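Local coordinates for protein cytochrome P450 monooxygenase (Rhodococcus sp. ECU0066, PDB 6KBH) that probably acts as a self-sufficient heme monooxygenase, carrying in one chain the FMN and [2Fe-2S] cluster expected to feed electrons to its P450 heme, at residues I473-V479 against G558-R564; K504-G508 against A593-Q597; F648-E652 against A674-D678. All blocks are in the same frame, centred on the assembly; numbering follows the deposited sequence.

Interaction 1: residues I473-V479 against G558-R564; sequences IARTMAV and GATLRVR
The methyl of Ala-474 lies at the edge of the Arg-562 guanidinium, near its plane, and is embraced by the stems of two arginines: CB is 3.5 Å from Arg-562 CD and 3.5 Å from Arg-564 CG. Arg-562, with CG anti to N (chi1 157°), lays its stem along this methyl. Both segments belong to the antiparallel barrel of the ferredoxin-reductase-type flavin domain, where strands 475-486 and 560-567 are neighbours in a six-stranded sheet. Asp-514 on the adjoining strand binds both guanidinium groups by salt bridges, and that of Arg-564 is also bridged to Asp-734, a residue of the [2Fe-2S] pocket, tying the barrel to the cluster domain. Arg-475 and Val-563 form a hydrogen-bonded pair, with Arg-475 N donating to Val-563 O at 3.2 Å and Val-563 N returning to Arg-475 O at 3.0 Å. Met-477 and Leu-561 repeat the pattern, although the bond from Met-477 N is weak. On the face carrying Met-477 and Val-563, Met-477 CG rests 3.7 Å from Val-563 CG1, and Val-563 packs onward against Ile-511. The other face bears Thr-476, Ala-478, Thr-560 and Arg-562; there Ala-478 CB meets Thr-560 CG2 at 3.8 Å, and Thr-476 touches Asp-311 and Ser-313 in the P450 part of the chain. Beyond the last bridge, Gly-558 N donates to Val-479 O at 3.1 Å in the carbonyl plane, almost straight at 175°.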
# COMPACT_ATOMS: atom_id res chain seq x y z
N ILE A 473 2.36 0.88 8.99
CA ILE A 473 2.29 0.32 10.34
C ILE A 473 2.39 1.45 11.35
O ILE A 473 3.19 2.38 11.19
CB ILE A 473 3.39 -0.73 10.59
CG1 ILE A 473 4.79 -0.11 10.51
CG2 ILE A 473 3.23 -1.90 9.64
CD1 ILE A 473 5.87 -0.96 11.15
N ALA A 474 1.58 1.39 12.40
CA ALA A 474 1.63 2.46 13.37
C ALA A 474 0.99 2.01 14.67
O ALA A 474 0.12 1.15 14.68
CB ALA A 474 0.94 3.72 12.86
N ARG A 475 1.42 2.64 15.75
CA ARG A 475 0.83 2.46 17.06
C ARG A 475 -0.15 3.59 17.29
O ARG A 475 0.17 4.75 17.04
CB ARG A 475 1.92 2.45 18.12
CG ARG A 475 2.96 1.37 17.88
CD ARG A 475 4.31 1.77 18.43
NE ARG A 475 4.54 1.19 19.76
CZ ARG A 475 5.41 0.22 20.03
NH1 ARG A 475 6.14 -0.33 19.07
NH2 ARG A 475 5.54 -0.21 21.28
N THR A 476 -1.36 3.26 17.71
CA THR A 476 -2.34 4.29 18.06
C THR A 476 -2.25 4.53 19.56
O THR A 476 -2.78 3.76 20.36
CB THR A 476 -3.74 3.87 17.63
OG1 THR A 476 -4.34 3.08 18.67
CG2 THR A 476 -3.68 3.07 16.34
N MET A 477 -1.53 5.58 19.93
CA MET A 477 -1.38 5.92 21.34
C MET A 477 -2.48 6.86 21.80
O MET A 477 -3.25 7.40 21.00
CB MET A 477 -0.01 6.54 21.61
CG MET A 477 1.18 5.63 21.34
SD MET A 477 2.65 6.58 20.96
CE MET A 477 3.65 6.19 22.33
N ALA A 478 -2.56 7.04 23.11
CA ALA A 478 -3.55 7.90 23.74
C ALA A 478 -2.85 9.07 24.40
O ALA A 478 -1.73 8.95 24.91
CB ALA A 478 -4.38 7.12 24.77
N VAL A 479 -3.52 10.22 24.38
CA VAL A 479 -3.00 11.43 25.00
C VAL A 479 -3.45 11.45 26.45
O VAL A 479 -4.64 11.59 26.74
CB VAL A 479 -3.45 12.69 24.25
CG1 VAL A 479 -4.95 12.67 23.96
CG2 VAL A 479 -3.05 13.93 25.02
N GLY A 558 -7.66 12.02 26.35
CA GLY A 558 -8.48 10.87 26.04
C GLY A 558 -8.60 10.55 24.56
O GLY A 558 -9.09 9.47 24.22
N ALA A 559 -8.18 11.46 23.68
CA ALA A 559 -8.14 11.16 22.26
C ALA A 559 -7.03 10.15 21.97
O ALA A 559 -6.17 9.86 22.82
CB ALA A 559 -7.93 12.43 21.45
N THR A 560 -7.04 9.61 20.76
CA THR A 560 -5.98 8.71 20.34
C THR A 560 -5.49 9.11 18.96
O THR A 560 -6.28 9.40 18.06
CB THR A 560 -6.42 7.24 20.34
OG1 THR A 560 -7.64 7.08 19.59
CG2 THR A 560 -6.60 6.75 21.76
N LEU A 561 -4.18 9.12 18.80
CA LEU A 561 -3.52 9.57 17.60
C LEU A 561 -2.70 8.40 17.06
O LEU A 561 -2.06 7.68 17.82
CB LEU A 561 -2.57 10.74 17.90
CG LEU A 561 -3.14 12.15 18.04
CD1 LEU A 561 -2.08 13.08 18.60
CD2 LEU A 561 -3.64 12.64 16.71
N ARG A 562 -2.72 8.23 15.74
CA ARG A 562 -1.83 7.30 15.08
C ARG A 562 -0.44 7.93 14.98
O ARG A 562 -0.30 9.09 14.58
CB ARG A 562 -2.35 6.94 13.68
CG ARG A 562 -1.27 6.46 12.75
CD ARG A 562 -1.82 5.46 11.73
NE ARG A 562 -2.21 6.09 10.47
CZ ARG A 562 -1.43 6.16 9.39
NH1 ARG A 562 -0.21 5.63 9.39
NH2 ARG A 562 -1.88 6.75 8.29
N VAL A 563 0.58 7.18 15.37
CA VAL A 563 1.91 7.72 15.56
C VAL A 563 2.90 6.65 15.14
O VAL A 563 2.88 5.53 15.67
CB VAL A 563 2.12 8.15 17.02
CG1 VAL A 563 1.63 7.10 17.98
CG2 VAL A 563 3.56 8.48 17.28
N ARG A 564 3.75 6.98 14.17
CA ARG A 564 4.57 6.00 13.47
C ARG A 564 6.01 6.10 13.96
O ARG A 564 6.61 7.18 13.90
CB ARG A 564 4.49 6.24 11.96
CG ARG A 564 3.06 6.14 11.46
CD ARG A 564 2.98 5.80 9.98
NE ARG A 564 3.30 6.93 9.12
CZ ARG A 564 2.50 7.97 8.92
NH1 ARG A 564 1.32 8.05 9.53
NH2 ARG A 564 2.88 8.94 8.10

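Interaction 2: residues K504-G508 against A593-Q597; sequences KWSAG and AMADQ
Met-594 turns its CG opposite its own carbonyl carbon (chi1 -50°), which carries the start of the thioether chain alongside Ala-507, with CG 3.5 Å from Ala-507 CB. Trp-505 approaches from another side: its CG stands between the backbone N and the carbonyl carbon (chi1 54°), and with chi2 at -90° the indole presents an edge to the helix, CZ3 lying 4.3 Å from the methyl of Ala-593. Between these two larger groups, Ala-507 is the residue that enters the helix surface. Its CB points at the helix and settles among Ala-593, Met-594 and Gln-597, residues spaced one and three positions apart, so the methyl sits over a single turn. It is 4.0 Å from Ala-593 CB and 3.5 Å from Gln-597 CG, with the backbone of the turn also against it, Met-594 N being 3.4 Å from Ala-507 CB. The same turn carries the backbone bond from Gln-597 N to Ala-593 O, 3.1 Å long. Helix 588-601 connects strands 578-584 and 605-611, parallel neighbours in the Rossmann-like domain of the reductase, whereas residues 504-508 form the loop leading into barrel strand 510-515; the contact therefore packs the flavin barrel against the nucleotide-binding-type domain. Gly-508, at positive phi, turns the chain past Met-594, its N 4.1 Å from Met-594 CG, and lies about 7 Å from the bound FMN. On the barrel side, Asn-568 donates through ND2 to Ala-507 O, and the Trp-505 ring meets that of Phe-534. Met-594 also packs on Phe-570 and Leu-572, while Asp-596, elsewhere on the helix, bridges to Arg-622 and accepts from His-627.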
# COMPACT_ATOMS: atom_id res chain seq x y z
N LYS A 504 13.16 1.73 22.16
CA LYS A 504 14.22 2.61 22.61
C LYS A 504 14.49 3.66 21.54
O LYS A 504 14.42 3.37 20.34
CB LYS A 504 15.49 1.81 22.90
CG LYS A 504 15.34 0.79 24.02
CD LYS A 504 16.12 -0.49 23.72
CE LYS A 504 15.86 -1.56 24.77
NZ LYS A 504 16.73 -1.39 25.96
N TRP A 505 14.79 4.88 21.96
CA TRP A 505 15.09 5.96 21.03
C TRP A 505 16.25 6.78 21.57
O TRP A 505 16.32 7.06 22.77
CB TRP A 505 13.87 6.85 20.78
CG TRP A 505 13.24 7.40 22.03
CD1 TRP A 505 12.25 6.82 22.77
CD2 TRP A 505 13.56 8.64 22.67
NE1 TRP A 505 11.93 7.63 23.84
CE2 TRP A 505 12.72 8.75 23.80
CE3 TRP A 505 14.46 9.67 22.40
CZ2 TRP A 505 12.76 9.84 24.66
CZ3 TRP A 505 14.50 10.76 23.26
CH2 TRP A 505 13.66 10.84 24.37
N SER A 506 17.16 7.16 20.68
CA SER A 506 18.27 8.02 21.03
C SER A 506 17.88 9.49 20.82
O SER A 506 16.81 9.80 20.30
CB SER A 506 19.51 7.66 20.21
OG SER A 506 19.22 7.62 18.83
N ALA A 507 18.77 10.39 21.23
CA ALA A 507 18.45 11.80 21.16
C ALA A 507 18.38 12.29 19.72
O ALA A 507 19.08 11.79 18.83
CB ALA A 507 19.48 12.62 21.92
N GLY A 508 17.52 13.28 19.50
CA GLY A 508 17.26 13.80 18.18
C GLY A 508 16.15 13.09 17.44
O GLY A 508 15.69 13.59 16.40
N ALA A 593 17.25 16.74 24.56
CA ALA A 593 17.48 15.31 24.73
C ALA A 593 18.94 14.95 24.45
O ALA A 593 19.49 14.04 25.07
CB ALA A 593 16.54 14.50 23.84
N MET A 594 19.57 15.66 23.50
CA MET A 594 20.99 15.46 23.25
C MET A 594 21.83 15.98 24.41
O MET A 594 22.87 15.41 24.74
CB MET A 594 21.40 16.13 21.94
CG MET A 594 20.50 15.78 20.77
SD MET A 594 20.85 16.77 19.30
CE MET A 594 22.21 15.85 18.59
N ALA A 595 21.39 17.08 25.02
CA ALA A 595 22.06 17.57 26.22
C ALA A 595 22.00 16.53 27.34
O ALA A 595 22.94 16.39 28.12
CB ALA A 595 21.44 18.89 26.68
N ASP A 596 20.88 15.80 27.43
CA ASP A 596 20.73 14.82 28.50
C ASP A 596 21.61 13.60 28.28
O ASP A 596 22.21 13.09 29.23
CB ASP A 596 19.26 14.41 28.63
CG ASP A 596 18.41 15.51 29.25
OD1 ASP A 596 18.98 16.45 29.84
OD2 ASP A 596 17.17 15.42 29.16
N GLN A 597 21.70 13.10 27.03
CA GLN A 597 22.62 12.00 26.74
C GLN A 597 24.03 12.34 27.21
O GLN A 597 24.71 11.51 27.83
CB GLN A 597 22.65 11.68 25.24
CG GLN A 597 21.33 11.40 24.57
CD GLN A 597 21.38 10.15 23.70
OE1 GLN A 597 21.30 9.02 24.20
NE2 GLN A 597 21.57 10.34 22.40

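Interaction 3: residues F648-E652 against A674-D678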
# COMPACT_ATOMS: atom_id res chain seq x y z
N PHE A 648 32.04 31.29 17.51
CA PHE A 648 32.79 30.41 16.62
C PHE A 648 33.91 31.16 15.90
O PHE A 648 34.24 30.85 14.75
CB PHE A 648 31.83 29.73 15.64
CG PHE A 648 30.61 29.15 16.32
CD1 PHE A 648 29.57 29.97 16.75
CD2 PHE A 648 30.49 27.78 16.52
CE1 PHE A 648 28.46 29.44 17.39
CE2 PHE A 648 29.38 27.24 17.16
CZ PHE A 648 28.36 28.08 17.59
N ALA A 649 34.50 32.13 16.61
CA ALA A 649 35.58 32.95 16.07
C ALA A 649 36.69 32.09 15.49
O ALA A 649 37.14 32.32 14.36
CB ALA A 649 36.11 33.87 17.15
N ASP A 650 37.15 31.10 16.24
CA ASP A 650 38.11 30.18 15.65
C ASP A 650 38.00 28.81 16.32
O ASP A 650 37.78 28.72 17.53
CB ASP A 650 39.54 30.72 15.72
CG ASP A 650 40.04 31.15 14.36
OD1 ASP A 650 39.34 30.85 13.36
OD2 ASP A 650 41.11 31.78 14.27
N PRO A 651 38.18 27.74 15.55
CA PRO A 651 37.75 26.41 15.98
C PRO A 651 38.73 25.75 16.93
O PRO A 651 39.82 26.25 17.22
CB PRO A 651 37.69 25.64 14.65
CG PRO A 651 38.73 26.29 13.81
CD PRO A 651 38.69 27.74 14.17
N GLU A 652 38.31 24.58 17.43
CA GLU A 652 39.19 23.59 18.05
C GLU A 652 38.91 22.24 17.40
O GLU A 652 37.75 21.92 17.12
CB GLU A 652 39.03 23.55 19.58
CG GLU A 652 39.95 22.57 20.32
CD GLU A 652 39.48 21.15 20.30
OE1 GLU A 652 38.25 20.96 20.15
OE2 GLU A 652 40.32 20.24 20.48
N ALA A 674 31.65 28.10 8.89
CA ALA A 674 32.32 27.69 7.66
C ALA A 674 33.82 27.53 7.86
O ALA A 674 34.46 26.76 7.14
CB ALA A 674 32.03 28.70 6.54
N HIS A 675 34.39 28.23 8.84
CA HIS A 675 35.82 28.18 9.10
C HIS A 675 36.29 26.81 9.59
O HIS A 675 37.49 26.53 9.56
CB HIS A 675 36.23 29.21 10.17
CG HIS A 675 35.67 30.58 9.97
ND1 HIS A 675 36.05 31.65 10.76
CD2 HIS A 675 34.77 31.08 9.08
CE1 HIS A 675 35.41 32.74 10.37
NE2 HIS A 675 34.63 32.42 9.35
N TRP A 676 35.37 25.96 10.03
CA TRP A 676 35.69 24.79 10.83
C TRP A 676 35.92 23.58 9.94
O TRP A 676 35.70 23.62 8.73
CB TRP A 676 34.56 24.54 11.82
CG TRP A 676 34.41 25.64 12.84
CD1 TRP A 676 34.21 26.97 12.59
CD2 TRP A 676 34.46 25.50 14.27
NE1 TRP A 676 34.13 27.67 13.77
CE2 TRP A 676 34.29 26.79 14.81
CE3 TRP A 676 34.64 24.42 15.13
CZ2 TRP A 676 34.28 27.02 16.19
CZ3 TRP A 676 34.64 24.65 16.50
CH2 TRP A 676 34.45 25.95 17.01
N PRO A 677 36.42 22.46 10.51
CA PRO A 677 36.45 21.20 9.76
C PRO A 677 35.08 20.82 9.22
O PRO A 677 34.06 21.38 9.64
CB PRO A 677 36.97 20.19 10.79
CG PRO A 677 37.83 21.01 11.69
CD PRO A 677 37.17 22.36 11.78
N ASP A 678 35.04 19.86 8.30
CA ASP A 678 33.85 19.68 7.47
C ASP A 678 32.69 19.04 8.23
O ASP A 678 31.56 19.55 8.18
CB ASP A 678 34.20 18.86 6.23
CG ASP A 678 34.89 19.69 5.17
OD1 ASP A 678 34.86 20.93 5.30
OD2 ASP A 678 35.46 19.11 4.22
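Trp-676 NE1 donates to Phe-648 O over 3.3 Å, a weak bond. The acceptor lies at the indole edge and in its plane, so this weak bond, together with the packing on both faces, is consistent with a fixed ring orientation. On one face Pro-651 lays its CB over the six-membered ring as a CH-pi contact, 3.4 Å from the centroid and only 19° off the normal. On the opposite face Phe-648 directs its ring edge at the indole in an offset edge-to-face pair, the centroids 5.9 Å apart and the planes at 63°. The stem of the phenylalanine joins in, Phe-648 CB lying 3.7 Å from Trp-676 CZ2. With CG anti to the carbonyl carbon (chi1 -65°), Trp-676 slides its ring into this slot between proline and phenylalanine. His-675 turns a ring edge toward the same bend, ND1 being 3.8 Å from Ala-649 O. Pro-677 continues the apolar border, its CD 4.4 Å from Pro-651 CB. Trp-676 also reaches Thr-655, whose N donates to Glu-652 OE1, and Phe-648 packs on Val-657. The two loops follow helices 644-647 and 663-672 and lead into strands 655-661 and 681-685, adjacent parallel strands, so a tryptophan here bridges neighbouring helix-to-strand turns at one end of a Rossmann-like alpha/beta sheet.

Overall arrangement
The three contacts run outward through the reductase half of the chain. Interaction 1 joins two strands of the flavin barrel, interaction 2 packs a loop of that barrel on helix 588-601 of the Rossmann-like domain, and interaction 3 joins two loops at an end of that domain's parallel sheet. Centres are about 22 Å apart between interactions 1 and 2, about 25 Å between 2 and 3, and about 43 Å between 1 and 3; none touch. Along the chain the segments of interactions 1 and 2 alternate, while interaction 3 follows both. Interactions 1 and 2 lie near the FMN and [2Fe-2S] cluster, whereas interaction 3 is away from the cofactor sites.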